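PDB 5K3H: acyl-coenzyme A oxidase acox-1.1 from Caenorhabditis elegans, which catalyses the FAD-dependent desaturation of acyl-CoA chains to trans-2-enoyl-CoA, with release of hydrogen peroxide, in the first step of peroxisomal beta-oxidation. Local coordinates for residues A29-I34 with M39-R44; M66-K71 with G240-Y245; F511-N516 with N525-E530. All coordinates share one frame; numbering follows the deposited sequence.

Contact 1: A29-I34 with M39-R44; sequences AMAAQI and MRARRR
Ala31, Ala32 and Ala41 meet where helix 27-35 gives way to helix 38-52, two consecutive helices of the N-terminal region of the acyl-CoA oxidase joined by a short turn. Because all three residues are alanines, the helices can come together almost backbone to backbone: the CA atoms of Ala32 and Ala41 lie 5.0 Å apart. Ala41 supplies the central methyl group. Its CB points at the other helix and sits over the peptide joining Ala31 to Ala32, 3.7 Å from Ala31 C and equally near Ala32 N. The methyl groups of the first helix stand on either side of this peptide, Ala31 CB at 4.0 Å from Ala41 CB and Ala32 CB at 4.3 Å, so the contact is van der Waals packing of methyls against one another and against a peptide.

The inner side of this junction is the close-packed one. The buried Met30 and Ile34 both pack against Tyr352 of helix 338-367, and Met30 also packs on helix 557-577. Away from the alanine seam, the second helix carries longer, charged side chains. Arg43 forms salt bridges with Glu46 and Glu97, while Arg40 pairs with Asp94; neither arginine reaches the first helix. Met39 is exposed. On this outer flank Arg42, whose NH2 forms a salt bridge to Glu38 one turn back, lays one face of its guanidinium group beneath the thioether of Met39, with SD 3.2 Å above the plane and displaced toward its rim.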
ATOM      1  N   ALA B  29     -20.601   0.778  26.445  1.00 20.51           N
ATOM      2  CA  ALA B  29     -21.033   2.172  26.361  1.00 20.05           C
ATOM      3  C   ALA B  29     -20.313   2.909  25.245  1.00 19.83           C
ATOM      4  O   ALA B  29     -20.912   3.744  24.551  1.00 20.84           O
ATOM      5  CB  ALA B  29     -20.799   2.875  27.701  1.00 20.75           C
ATOM      6  N   MET B  30     -19.038   2.589  25.036  1.00 19.56           N
ATOM      7  CA  MET B  30     -18.315   3.156  23.900  1.00 18.87           C
ATOM      8  C   MET B  30     -18.858   2.619  22.588  1.00 18.83           C
ATOM      9  O   MET B  30     -18.924   3.357  21.602  1.00 19.36           O
ATOM     10  CB  MET B  30     -16.813   2.854  24.007  1.00 18.18           C
ATOM     11  CG  MET B  30     -15.956   3.565  22.956  1.00 17.82           C
ATOM     12  SD  MET B  30     -16.028   5.366  23.112  1.00 17.09           S
ATOM     13  CE  MET B  30     -14.755   5.663  24.358  1.00 16.60           C
ATOM     14  N   ALA B  31     -19.209   1.323  22.542  1.00 18.77           N
ATOM     15  CA  ALA B  31     -19.849   0.764  21.348  1.00 19.20           C
ATOM     16  C   ALA B  31     -21.131   1.518  20.986  1.00 19.43           C
ATOM     17  O   ALA B  31     -21.359   1.826  19.812  1.00 19.77           O
ATOM     18  CB  ALA B  31     -20.136  -0.723  21.547  1.00 19.02           C
ATOM     19  N   ALA B  32     -21.966   1.848  21.980  1.00 21.48           N
ATOM     20  CA  ALA B  32     -23.186   2.620  21.720  1.00 22.10           C
ATOM     21  C   ALA B  32     -22.860   4.008  21.171  1.00 22.37           C
ATOM     22  O   ALA B  32     -23.568   4.529  20.290  1.00 22.69           O
ATOM     23  CB  ALA B  32     -24.017   2.731  22.994  1.00 21.61           C
ATOM     24  N   GLN B  33     -21.791   4.626  21.677  1.00 21.68           N
ATOM     25  CA  GLN B  33     -21.319   5.884  21.099  1.00 22.43           C
ATOM     26  C   GLN B  33     -20.925   5.720  19.625  1.00 21.74           C
ATOM     27  O   GLN B  33     -21.336   6.516  18.772  1.00 22.41           O
ATOM     28  CB  GLN B  33     -20.150   6.402  21.933  1.00 22.74           C
ATOM     29  CG  GLN B  33     -19.886   7.862  21.804  1.00 24.09           C
ATOM     30  CD  GLN B  33     -21.098   8.734  22.025  1.00 24.28           C
ATOM     31  OE1 GLN B  33     -21.434   9.541  21.175  1.00 24.22           O
ATOM     32  NE2 GLN B  33     -21.747   8.590  23.169  1.00 24.54           N
ATOM     33  N   ILE B  34     -20.167   4.664  19.301  1.00 20.16           N
ATOM     34  CA  ILE B  34     -19.678   4.448  17.935  1.00 19.34           C
ATOM     35  C   ILE B  34     -20.831   4.207  16.970  1.00 19.55           C
ATOM     36  O   ILE B  34     -20.815   4.688  15.832  1.00 18.97           O
ATOM     37  CB  ILE B  34     -18.672   3.274  17.893  1.00 19.54           C
ATOM     38  CG1 ILE B  34     -17.354   3.614  18.597  1.00 18.99           C
ATOM     39  CG2 ILE B  34     -18.411   2.809  16.456  1.00 19.88           C
ATOM     40  CD1 ILE B  34     -16.482   2.415  18.813  1.00 18.56           C
ATOM     41  N   MET B  39     -29.142   0.642  21.593  1.00 31.37           N
ATOM     42  CA  MET B  39     -29.846  -0.448  20.930  1.00 32.48           C
ATOM     43  C   MET B  39     -29.114  -0.869  19.662  1.00 31.56           C
ATOM     44  O   MET B  39     -29.011  -2.069  19.368  1.00 35.31           O
ATOM     45  CB  MET B  39     -31.297  -0.051  20.619  1.00 36.80           C
ATOM     46  CG  MET B  39     -32.270  -1.217  20.554  1.00 38.47           C
ATOM     47  SD  MET B  39     -32.352  -2.141  22.124  1.00 44.18           S
ATOM     48  CE  MET B  39     -33.334  -3.562  21.599  1.00 45.95           C
ATOM     49  N   ARG B  40     -28.584   0.094  18.900  1.00 28.13           N
ATOM     50  CA  ARG B  40     -27.920  -0.276  17.659  1.00 28.61           C
ATOM     51  C   ARG B  40     -26.700  -1.123  17.964  1.00 25.29           C
ATOM     52  O   ARG B  40     -26.401  -2.080  17.237  1.00 24.74           O
ATOM     53  CB  ARG B  40     -27.513   0.953  16.845  1.00 32.40           C
ATOM     54  CG  ARG B  40     -28.635   1.918  16.549  1.00 36.10           C
ATOM     55  CD  ARG B  40     -28.552   2.506  15.151  1.00 42.23           C
ATOM     56  NE  ARG B  40     -29.197   1.600  14.196  1.00 47.42           N
ATOM     57  CZ  ARG B  40     -28.603   0.654  13.473  1.00 49.43           C
ATOM     58  NH1 ARG B  40     -27.289   0.442  13.564  1.00 50.91           N
ATOM     59  NH2 ARG B  40     -29.347  -0.103  12.661  1.00 51.04           N
ATOM     60  N   ALA B  41     -25.977  -0.779  19.037  1.00 26.41           N
ATOM     61  CA  ALA B  41     -24.810  -1.559  19.430  1.00 25.45           C
ATOM     62  C   ALA B  41     -25.200  -2.953  19.915  1.00 24.91           C
ATOM     63  O   ALA B  41     -24.631  -3.956  19.474  1.00 24.52           O
ATOM     64  CB  ALA B  41     -24.028  -0.815  20.516  1.00 24.65           C
ATOM     65  N   ARG B  42     -26.187  -3.037  20.807  1.00 25.54           N
ATOM     66  CA  ARG B  42     -26.616  -4.336  21.324  1.00 26.95           C
ATOM     67  C   ARG B  42     -27.133  -5.242  20.213  1.00 24.35           C
ATOM     68  O   ARG B  42     -26.913  -6.459  20.239  1.00 23.56           O
ATOM     69  CB  ARG B  42     -27.682  -4.161  22.407  1.00 30.87           C
ATOM     70  CG  ARG B  42     -27.980  -5.473  23.101  1.00 34.25           C
ATOM     71  CD  ARG B  42     -29.274  -5.474  23.856  1.00 37.02           C
ATOM     72  NE  ARG B  42     -29.464  -4.242  24.603  1.00 43.33           N
ATOM     73  CZ  ARG B  42     -30.653  -3.743  24.924  1.00 54.80           C
ATOM     74  NH1 ARG B  42     -31.762  -4.376  24.556  1.00 62.36           N
ATOM     75  NH2 ARG B  42     -30.734  -2.618  25.619  1.00 58.27           N
ATOM     76  N   ARG B  43     -27.844  -4.679  19.240  1.00 26.64           N
ATOM     77  CA  ARG B  43     -28.363  -5.527  18.176  1.00 25.55           C
ATOM     78  C   ARG B  43     -27.226  -6.197  17.410  1.00 25.24           C
ATOM     79  O   ARG B  43     -27.368  -7.336  16.949  1.00 26.69           O
ATOM     80  CB  ARG B  43     -29.278  -4.723  17.245  1.00 25.59           C
ATOM     81  CG  ARG B  43     -30.684  -4.448  17.826  1.00 25.75           C
ATOM     82  CD  ARG B  43     -31.461  -5.750  17.945  1.00 24.94           C
ATOM     83  NE  ARG B  43     -31.601  -6.441  16.664  1.00 25.17           N
ATOM     84  CZ  ARG B  43     -31.435  -7.755  16.508  1.00 25.21           C
ATOM     85  NH1 ARG B  43     -31.113  -8.499  17.551  1.00 24.74           N
ATOM     86  NH2 ARG B  43     -31.584  -8.327  15.315  1.00 25.90           N
ATOM     87  N   ARG B  44     -26.097  -5.501  17.249  1.00 22.90           N
ATOM     88  CA  ARG B  44     -24.917  -6.127  16.646  1.00 22.46           C
ATOM     89  C   ARG B  44     -24.475  -7.353  17.435  1.00 21.70           C
ATOM     90  O   ARG B  44     -24.152  -8.401  16.858  1.00 20.70           O
ATOM     91  CB  ARG B  44     -23.764  -5.119  16.539  1.00 22.04           C
ATOM     92  CG  ARG B  44     -23.980  -3.989  15.522  1.00 21.69           C
ATOM     93  CD  ARG B  44     -22.760  -3.095  15.411  1.00 22.00           C
ATOM     94  NE  ARG B  44     -21.633  -3.728  14.734  1.00 21.39           N
ATOM     95  CZ  ARG B  44     -20.652  -4.384  15.360  1.00 21.76           C
ATOM     96  NH1 ARG B  44     -20.668  -4.511  16.678  1.00 22.26           N
ATOM     97  NH2 ARG B  44     -19.651  -4.917  14.679  1.00 21.47           N
TER

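Contact 2: M66-K71 with G240-Y245; sequences MTREEK and GPKMAY
Arg68 leaves the first turn of helix 68-85 with CG anti to its own backbone N (chi1 -171°) and stays extended as far as NE, which carries its guanidinium group to the loop between strands 234-238 and 251-255. Lys242 comes from that loop with a bend at chi3 (-67°), bringing CE to 4.2 Å from Arg68 NH2 as the two chains cross obliquely. NH1 of Arg68 lies 3.5 Å from Pro241 CA. A water in the plane of the guanidinium group, at its edge, bridges Arg68 NH2 (3.2 Å) and Gly240 O (2.7 Å), joining helix and loop.

The start of the helix is fixed by a capping box: Glu70 N donates to Thr67 OG1, and Thr67 N returns a bond to Glu70 OE1, approaching from above the carboxylate plane. Arg68 NE is held by Asn246 O, and Leu649 of the second subunit packs against the same side chain. Lys242 NZ donates to Tyr245 O over 2.8 Å, from 43° above the carbonyl plane, and also bonds to Asn250 OD1 and Val248 O. An alanine in place of Lys242 would probably leave Tyr245 O, Val248 O and Asn250 OD1 without the ammonium that gathers them, and open a gap beside Trp189.

Lys242 also touches Trp189, and its side chain is about 7 Å from Gly191, a residue of the FAD site. The two cationic ends, Arg68 NH2 and Lys242 NZ, are 4.4 Å apart; their repulsion is probably eased by the oxygens around each, for Arg68 including Asp238 in a long, weak ion pair and for Lys242 the carbonyls and Asn250 OD1.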
ATOM      1  N   MET B  66      -8.648 -20.105  -0.440  1.00 23.12           N
ATOM      2  CA  MET B  66      -9.509 -20.406  -1.569  1.00 24.02           C
ATOM      3  C   MET B  66      -9.037 -19.698  -2.839  1.00 24.60           C
ATOM      4  O   MET B  66      -8.584 -18.550  -2.805  1.00 24.97           O
ATOM      5  CB  MET B  66     -10.937 -19.961  -1.261  1.00 25.75           C
ATOM      6  CG  MET B  66     -11.616 -20.631  -0.084  1.00 27.69           C
ATOM      7  SD  MET B  66     -13.302 -19.964   0.043  1.00 31.11           S
ATOM      8  CE  MET B  66     -13.923 -20.605   1.585  1.00 31.33           C
ATOM      9  N   THR B  67      -9.194 -20.371  -3.978  1.00 24.75           N
ATOM     10  CA  THR B  67      -9.026 -19.688  -5.251  1.00 24.82           C
ATOM     11  C   THR B  67     -10.186 -18.713  -5.476  1.00 24.63           C
ATOM     12  O   THR B  67     -11.195 -18.728  -4.753  1.00 25.41           O
ATOM     13  CB  THR B  67      -8.952 -20.699  -6.393  1.00 25.49           C
ATOM     14  OG1 THR B  67     -10.209 -21.382  -6.485  1.00 28.44           O
ATOM     15  CG2 THR B  67      -7.883 -21.730  -6.106  1.00 24.67           C
ATOM     16  N   ARG B  68     -10.035 -17.859  -6.499  1.00 22.34           N
ATOM     17  CA  ARG B  68     -11.101 -16.919  -6.844  1.00 23.09           C
ATOM     18  C   ARG B  68     -12.396 -17.651  -7.171  1.00 24.23           C
ATOM     19  O   ARG B  68     -13.485 -17.257  -6.727  1.00 25.30           O
ATOM     20  CB  ARG B  68     -10.692 -16.038  -8.029  1.00 23.17           C
ATOM     21  CG  ARG B  68     -11.685 -14.917  -8.244  1.00 21.96           C
ATOM     22  CD  ARG B  68     -11.413 -13.981  -9.422  1.00 21.66           C
ATOM     23  NE  ARG B  68     -12.402 -12.904  -9.371  1.00 21.43           N
ATOM     24  CZ  ARG B  68     -12.562 -11.952 -10.278  1.00 21.34           C
ATOM     25  NH1 ARG B  68     -11.790 -11.896 -11.361  1.00 20.82           N
ATOM     26  NH2 ARG B  68     -13.495 -11.035 -10.081  1.00 22.31           N
ATOM     27  N   GLU B  69     -12.296 -18.717  -7.971  1.00 24.76           N
ATOM     28  CA  GLU B  69     -13.478 -19.501  -8.323  1.00 25.50           C
ATOM     29  C   GLU B  69     -14.165 -20.070  -7.084  1.00 24.30           C
ATOM     30  O   GLU B  69     -15.397 -20.033  -6.979  1.00 22.01           O
ATOM     31  CB  GLU B  69     -13.073 -20.607  -9.298  1.00 27.36           C
ATOM     32  CG  GLU B  69     -12.739 -20.078 -10.697  1.00 29.35           C
ATOM     33  CD  GLU B  69     -11.356 -19.411 -10.832  1.00 31.70           C
ATOM     34  OE1 GLU B  69     -10.521 -19.430  -9.884  1.00 29.97           O
ATOM     35  OE2 GLU B  69     -11.135 -18.820 -11.915  1.00 35.64           O
ATOM     36  N   GLU B  70     -13.380 -20.572  -6.120  1.00 25.35           N
ATOM     37  CA  GLU B  70     -13.959 -21.116  -4.892  1.00 24.77           C
ATOM     38  C   GLU B  70     -14.610 -20.021  -4.047  1.00 25.49           C
ATOM     39  O   GLU B  70     -15.676 -20.234  -3.458  1.00 24.86           O
ATOM     40  CB  GLU B  70     -12.879 -21.843  -4.091  1.00 26.16           C
ATOM     41  CG  GLU B  70     -12.346 -23.101  -4.741  1.00 26.79           C
ATOM     42  CD  GLU B  70     -11.060 -23.589  -4.076  1.00 27.99           C
ATOM     43  OE1 GLU B  70     -10.534 -22.868  -3.189  1.00 27.24           O
ATOM     44  OE2 GLU B  70     -10.552 -24.682  -4.447  1.00 28.27           O
ATOM     45  N   LYS B  71     -13.989 -18.840  -3.974  1.00 23.50           N
ATOM     46  CA  LYS B  71     -14.574 -17.750  -3.195  1.00 24.18           C
ATOM     47  C   LYS B  71     -15.940 -17.354  -3.741  1.00 24.49           C
ATOM     48  O   LYS B  71     -16.878 -17.111  -2.972  1.00 22.71           O
ATOM     49  CB  LYS B  71     -13.645 -16.529  -3.195  1.00 24.52           C
ATOM     50  CG  LYS B  71     -12.331 -16.662  -2.446  1.00 25.05           C
ATOM     51  CD  LYS B  71     -11.488 -15.428  -2.749  1.00 26.15           C
ATOM     52  CE  LYS B  71     -10.028 -15.605  -2.356  1.00 27.18           C
ATOM     53  NZ  LYS B  71      -9.605 -14.704  -1.269  1.00 26.20           N
ATOM     54  N   GLY B 240     -11.409  -9.511 -15.497  1.00 21.42           N
ATOM     55  CA  GLY B 240     -10.191 -10.166 -15.059  1.00 21.32           C
ATOM     56  C   GLY B 240      -9.881  -9.978 -13.581  1.00 20.71           C
ATOM     57  O   GLY B 240     -10.511  -9.168 -12.895  1.00 21.28           O
ATOM     58  N   PRO B 241      -8.854 -10.670 -13.085  1.00 19.92           N
ATOM     59  CA  PRO B 241      -8.512 -10.578 -11.661  1.00 19.85           C
ATOM     60  C   PRO B 241      -7.973  -9.204 -11.277  1.00 20.65           C
ATOM     61  O   PRO B 241      -7.534  -8.407 -12.115  1.00 19.67           O
ATOM     62  CB  PRO B 241      -7.445 -11.667 -11.483  1.00 19.67           C
ATOM     63  CG  PRO B 241      -6.799 -11.755 -12.856  1.00 19.74           C
ATOM     64  CD  PRO B 241      -7.913 -11.530 -13.831  1.00 19.78           C
ATOM     65  N   LYS B 242      -8.095  -8.901  -9.977  1.00 18.49           N
ATOM     66  CA  LYS B 242      -7.765  -7.593  -9.418  1.00 18.97           C
ATOM     67  C   LYS B 242      -6.848  -7.738  -8.209  1.00 19.35           C
ATOM     68  O   LYS B 242      -6.511  -8.852  -7.769  1.00 19.53           O
ATOM     69  CB  LYS B 242      -9.029  -6.809  -9.050  1.00 19.57           C
ATOM     70  CG  LYS B 242      -9.953  -6.568 -10.224  1.00 20.04           C
ATOM     71  CD  LYS B 242     -11.289  -6.138  -9.769  1.00 20.42           C
ATOM     72  CE  LYS B 242     -11.923  -7.289  -9.047  1.00 21.55           C
ATOM     73  NZ  LYS B 242     -13.201  -6.937  -8.421  1.00 22.79           N
ATOM     74  N   MET B 243      -6.420  -6.579  -7.686  1.00 20.02           N
ATOM     75  CA  MET B 243      -5.523  -6.577  -6.537  1.00 20.03           C
ATOM     76  C   MET B 243      -6.249  -6.993  -5.262  1.00 18.94           C
ATOM     77  O   MET B 243      -5.642  -7.563  -4.357  1.00 16.81           O
ATOM     78  CB  MET B 243      -4.851  -5.207  -6.386  1.00 20.97           C
ATOM     79  CG  MET B 243      -5.588  -4.190  -5.547  1.00 22.34           C
ATOM     80  SD  MET B 243      -4.650  -2.643  -5.420  1.00 23.97           S
ATOM     81  CE  MET B 243      -3.835  -2.792  -3.826  1.00 21.76           C
ATOM     82  N   ALA B 244      -7.544  -6.762  -5.187  1.00 20.18           N
ATOM     83  CA  ALA B 244      -8.330  -7.216  -4.051  1.00 19.86           C
ATOM     84  C   ALA B 244      -9.785  -7.217  -4.498  1.00 19.89           C
ATOM     85  O   ALA B 244     -10.090  -6.941  -5.662  1.00 20.11           O
ATOM     86  CB  ALA B 244      -8.085  -6.337  -2.813  1.00 19.80           C
ATOM     87  N   TYR B 245     -10.685  -7.539  -3.572  1.00 20.92           N
ATOM     88  CA  TYR B 245     -12.118  -7.414  -3.846  1.00 21.14           C
ATOM     89  C   TYR B 245     -12.551  -8.349  -4.977  1.00 21.11           C
ATOM     90  O   TYR B 245     -13.348  -7.977  -5.835  1.00 21.53           O
ATOM     91  CB  TYR B 245     -12.457  -5.961  -4.190  1.00 21.77           C
ATOM     92  CG  TYR B 245     -13.888  -5.592  -3.937  1.00 21.61           C
ATOM     93  CD1 TYR B 245     -14.456  -5.817  -2.690  1.00 21.38           C
ATOM     94  CD2 TYR B 245     -14.655  -4.972  -4.915  1.00 21.91           C
ATOM     95  CE1 TYR B 245     -15.759  -5.471  -2.427  1.00 21.85           C
ATOM     96  CE2 TYR B 245     -15.979  -4.604  -4.657  1.00 22.34           C
ATOM     97  CZ  TYR B 245     -16.521  -4.863  -3.407  1.00 21.92           C
ATOM     98  OH  TYR B 245     -17.825  -4.517  -3.114  1.00 23.95           O
TER
HETATM   99  O   HOH W   1     -13.116  -8.846 -12.368  1.00 21.08           O

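Contact 3: F511-N516 with N525-E530; sequences FGLMEN and NKSSVE
The helical hairpin formed by helices 489-515 and 520-553, in the C-terminal helical region of the oxidase, is closed near its turn by Leu513, Lys526 and Ser527. One methyl does the touching. Leu513 directs its side chain at the second helix, and with CG anti to the carbonyl carbon (chi1 -74°) its CD1 branch reaches across to lie 3.9 Å from Lys526 CB and equally far from Ser527 OG. The Leu513 and Lys526 side chains cross at about a right angle, and the backbones remain well apart, 8.6 Å between the CA atoms of these two residues.

Beyond CG the lysine chain runs extended, taking NZ away to a salt bridge with Glu518 in the turn of the hairpin. The hydroxyl of Ser527 turns back to Ala523 O within its own helix, while Ala523 also packs against Leu513. The second helix is kinked here: the N atoms of Val529 and Glu530 lack bonds to the preceding turn. Just before them, Ser528 N and Ser528 OG both bind Asn525 O from the same face of its plane, the hydroxyl at 2.8 Å.

Backbone groups near the kink face the second subunit, where Gln338 bonds to Lys526 O and Val529 N. Ser527 lies about 10 Å, side chain to side chain, from Ala534 of the ATP site. The contact thus joins an apolar methyl to the aliphatic root of a lysine and to a serine oxygen already engaged; the polar ties lie around it: Glu518 in the turn, Lys509 of the first helix, which bonds to Lys526 O, and Gln338 of the second subunit.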
ATOM      1  N   PHE B 511      -5.921  33.511  -9.746  1.00 27.22           N
ATOM      2  CA  PHE B 511      -6.329  34.843 -10.181  1.00 29.02           C
ATOM      3  C   PHE B 511      -5.155  35.618 -10.767  1.00 30.72           C
ATOM      4  O   PHE B 511      -5.286  36.258 -11.817  1.00 33.90           O
ATOM      5  CB  PHE B 511      -6.901  35.637  -9.009  1.00 27.69           C
ATOM      6  CG  PHE B 511      -8.116  35.022  -8.362  1.00 27.21           C
ATOM      7  CD1 PHE B 511      -9.035  34.297  -9.100  1.00 26.68           C
ATOM      8  CD2 PHE B 511      -8.328  35.174  -6.989  1.00 26.82           C
ATOM      9  CE1 PHE B 511     -10.153  33.738  -8.484  1.00 26.67           C
ATOM     10  CE2 PHE B 511      -9.437  34.622  -6.368  1.00 26.82           C
ATOM     11  CZ  PHE B 511     -10.356  33.902  -7.118  1.00 26.60           C
ATOM     12  N   GLY B 512      -3.987  35.556 -10.120  1.00 30.50           N
ATOM     13  CA  GLY B 512      -2.869  36.364 -10.581  1.00 31.17           C
ATOM     14  C   GLY B 512      -2.412  36.011 -11.981  1.00 32.57           C
ATOM     15  O   GLY B 512      -2.110  36.896 -12.779  1.00 34.51           O
ATOM     16  N   LEU B 513      -2.355  34.712 -12.299  1.00 31.16           N
ATOM     17  CA  LEU B 513      -1.936  34.268 -13.628  1.00 32.33           C
ATOM     18  C   LEU B 513      -2.913  34.726 -14.705  1.00 32.99           C
ATOM     19  O   LEU B 513      -2.498  35.072 -15.819  1.00 32.02           O
ATOM     20  CB  LEU B 513      -1.781  32.745 -13.665  1.00 32.88           C
ATOM     21  CG  LEU B 513      -0.538  32.204 -12.953  1.00 33.11           C
ATOM     22  CD1 LEU B 513      -0.652  30.695 -12.751  1.00 33.04           C
ATOM     23  CD2 LEU B 513       0.716  32.541 -13.696  1.00 32.35           C
ATOM     24  N   MET B 514      -4.212  34.733 -14.405  1.00 31.07           N
ATOM     25  CA  MET B 514      -5.157  35.263 -15.376  1.00 32.82           C
ATOM     26  C   MET B 514      -4.958  36.765 -15.563  1.00 35.60           C
ATOM     27  O   MET B 514      -4.916  37.263 -16.697  1.00 37.65           O
ATOM     28  CB  MET B 514      -6.595  34.947 -14.953  1.00 31.27           C
ATOM     29  CG  MET B 514      -6.994  33.476 -15.062  1.00 30.07           C
ATOM     30  SD  MET B 514      -8.778  33.267 -14.898  1.00 31.19           S
ATOM     31  CE  MET B 514      -9.014  33.609 -13.164  1.00 29.47           C
ATOM     32  N   GLU B 515      -4.801  37.499 -14.454  1.00 35.31           N
ATOM     33  CA  GLU B 515      -4.554  38.939 -14.514  1.00 40.25           C
ATOM     34  C   GLU B 515      -3.330  39.273 -15.360  1.00 40.83           C
ATOM     35  O   GLU B 515      -3.241  40.382 -15.900  1.00 43.48           O
ATOM     36  CB  GLU B 515      -4.397  39.506 -13.098  1.00 43.26           C
ATOM     37  CG  GLU B 515      -5.741  39.655 -12.340  1.00 44.63           C
ATOM     38  CD  GLU B 515      -5.571  39.793 -10.829  1.00 46.38           C
ATOM     39  OE1 GLU B 515      -4.456  40.174 -10.380  1.00 45.55           O
ATOM     40  OE2 GLU B 515      -6.561  39.522 -10.097  1.00 40.46           O
ATOM     41  N   ASN B 516      -2.369  38.355 -15.467  1.00 38.98           N
ATOM     42  CA  ASN B 516      -1.237  38.532 -16.369  1.00 38.09           C
ATOM     43  C   ASN B 516      -1.474  37.889 -17.732  1.00 36.59           C
ATOM     44  O   ASN B 516      -0.516  37.650 -18.476  1.00 36.10           O
ATOM     45  CB  ASN B 516       0.050  37.992 -15.746  1.00 39.66           C
ATOM     46  CG  ASN B 516       0.481  38.805 -14.553  1.00 41.76           C
ATOM     47  OD1 ASN B 516      -0.196  39.775 -14.181  1.00 45.54           O
ATOM     48  ND2 ASN B 516       1.615  38.441 -13.953  1.00 43.95           N
ATOM     49  N   ASN B 525      -4.718  24.866 -14.198  1.00 24.20           N
ATOM     50  CA  ASN B 525      -3.754  23.768 -14.214  1.00 23.52           C
ATOM     51  C   ASN B 525      -2.426  24.166 -13.573  1.00 23.91           C
ATOM     52  O   ASN B 525      -1.830  23.387 -12.824  1.00 24.31           O
ATOM     53  CB  ASN B 525      -3.519  23.297 -15.647  1.00 23.32           C
ATOM     54  CG  ASN B 525      -2.643  22.058 -15.708  1.00 24.37           C
ATOM     55  OD1 ASN B 525      -2.674  21.208 -14.801  1.00 23.23           O
ATOM     56  ND2 ASN B 525      -1.846  21.947 -16.772  1.00 25.97           N
ATOM     57  N   LYS B 526      -1.928  25.361 -13.879  1.00 24.88           N
ATOM     58  CA  LYS B 526      -0.654  25.768 -13.312  1.00 26.15           C
ATOM     59  C   LYS B 526      -0.726  25.966 -11.808  1.00 24.22           C
ATOM     60  O   LYS B 526       0.328  26.040 -11.173  1.00 22.14           O
ATOM     61  CB  LYS B 526      -0.151  27.050 -13.975  1.00 28.43           C
ATOM     62  CG  LYS B 526       0.400  26.870 -15.375  1.00 30.27           C
ATOM     63  CD  LYS B 526       1.066  28.145 -15.834  1.00 32.72           C
ATOM     64  CE  LYS B 526       1.712  27.961 -17.196  1.00 37.00           C
ATOM     65  NZ  LYS B 526       2.458  29.198 -17.632  1.00 39.60           N
ATOM     66  N   SER B 527      -1.935  26.034 -11.235  1.00 24.90           N
ATOM     67  CA  SER B 527      -2.157  26.234  -9.809  1.00 23.43           C
ATOM     68  C   SER B 527      -2.671  24.995  -9.093  1.00 22.71           C
ATOM     69  O   SER B 527      -2.853  25.043  -7.870  1.00 21.51           O
ATOM     70  CB  SER B 527      -3.180  27.351  -9.603  1.00 23.50           C
ATOM     71  OG  SER B 527      -2.805  28.526 -10.283  1.00 23.10           O
ATOM     72  N   SER B 528      -2.865  23.881  -9.809  1.00 22.53           N
ATOM     73  CA  SER B 528      -3.751  22.818  -9.332  1.00 22.08           C
ATOM     74  C   SER B 528      -3.194  22.095  -8.109  1.00 21.85           C
ATOM     75  O   SER B 528      -3.973  21.689  -7.237  1.00 21.97           O
ATOM     76  CB  SER B 528      -4.057  21.833 -10.471  1.00 21.61           C
ATOM     77  OG  SER B 528      -2.881  21.381 -11.121  1.00 21.55           O
ATOM     78  N   VAL B 529      -1.860  21.966  -7.995  1.00 21.18           N
ATOM     79  CA  VAL B 529      -1.273  21.321  -6.816  1.00 21.37           C
ATOM     80  C   VAL B 529      -1.513  22.163  -5.574  1.00 21.99           C
ATOM     81  O   VAL B 529      -1.834  21.643  -4.506  1.00 23.77           O
ATOM     82  CB  VAL B 529       0.232  21.068  -7.013  1.00 22.45           C
ATOM     83  CG1 VAL B 529       0.839  20.538  -5.734  1.00 22.67           C
ATOM     84  CG2 VAL B 529       0.484  20.131  -8.139  1.00 23.90           C
ATOM     85  N   GLU B 530      -1.314  23.476  -5.678  1.00 22.60           N
ATOM     86  CA  GLU B 530      -1.613  24.360  -4.555  1.00 23.50           C
ATOM     87  C   GLU B 530      -3.103  24.360  -4.243  1.00 24.35           C
ATOM     88  O   GLU B 530      -3.491  24.482  -3.080  1.00 24.31           O
ATOM     89  CB  GLU B 530      -1.134  25.794  -4.858  1.00 23.28           C
ATOM     90  CG  GLU B 530       0.386  25.945  -5.023  1.00 24.02           C
ATOM     91  CD  GLU B 530       1.178  25.711  -3.739  1.00 25.87           C
ATOM     92  OE1 GLU B 530       0.767  26.213  -2.692  1.00 28.08           O
ATOM     93  OE2 GLU B 530       2.223  25.035  -3.764  1.00 28.20           O
TER

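How the contacts relate
From the N terminus, contact 1 comes first and closes the short turn between helices 27-35 and 38-52. Contact 2 follows in series: it opens at the start of helix 68-85, the next helix along, and closes a loop of 168 residues by bringing the strand-rich middle of the chain back to the N-terminal helices. Contact 3 comes last, a short hairpin between helices 489-515 and 520-553. None of the three nests in or crosses another. Contacts 1 and 3 lie on opposite sides of the chain's centre, their own centres about 49 Å apart, whereas contacts 2 and 3, with centres about 45 Å apart, both meet the second subunit.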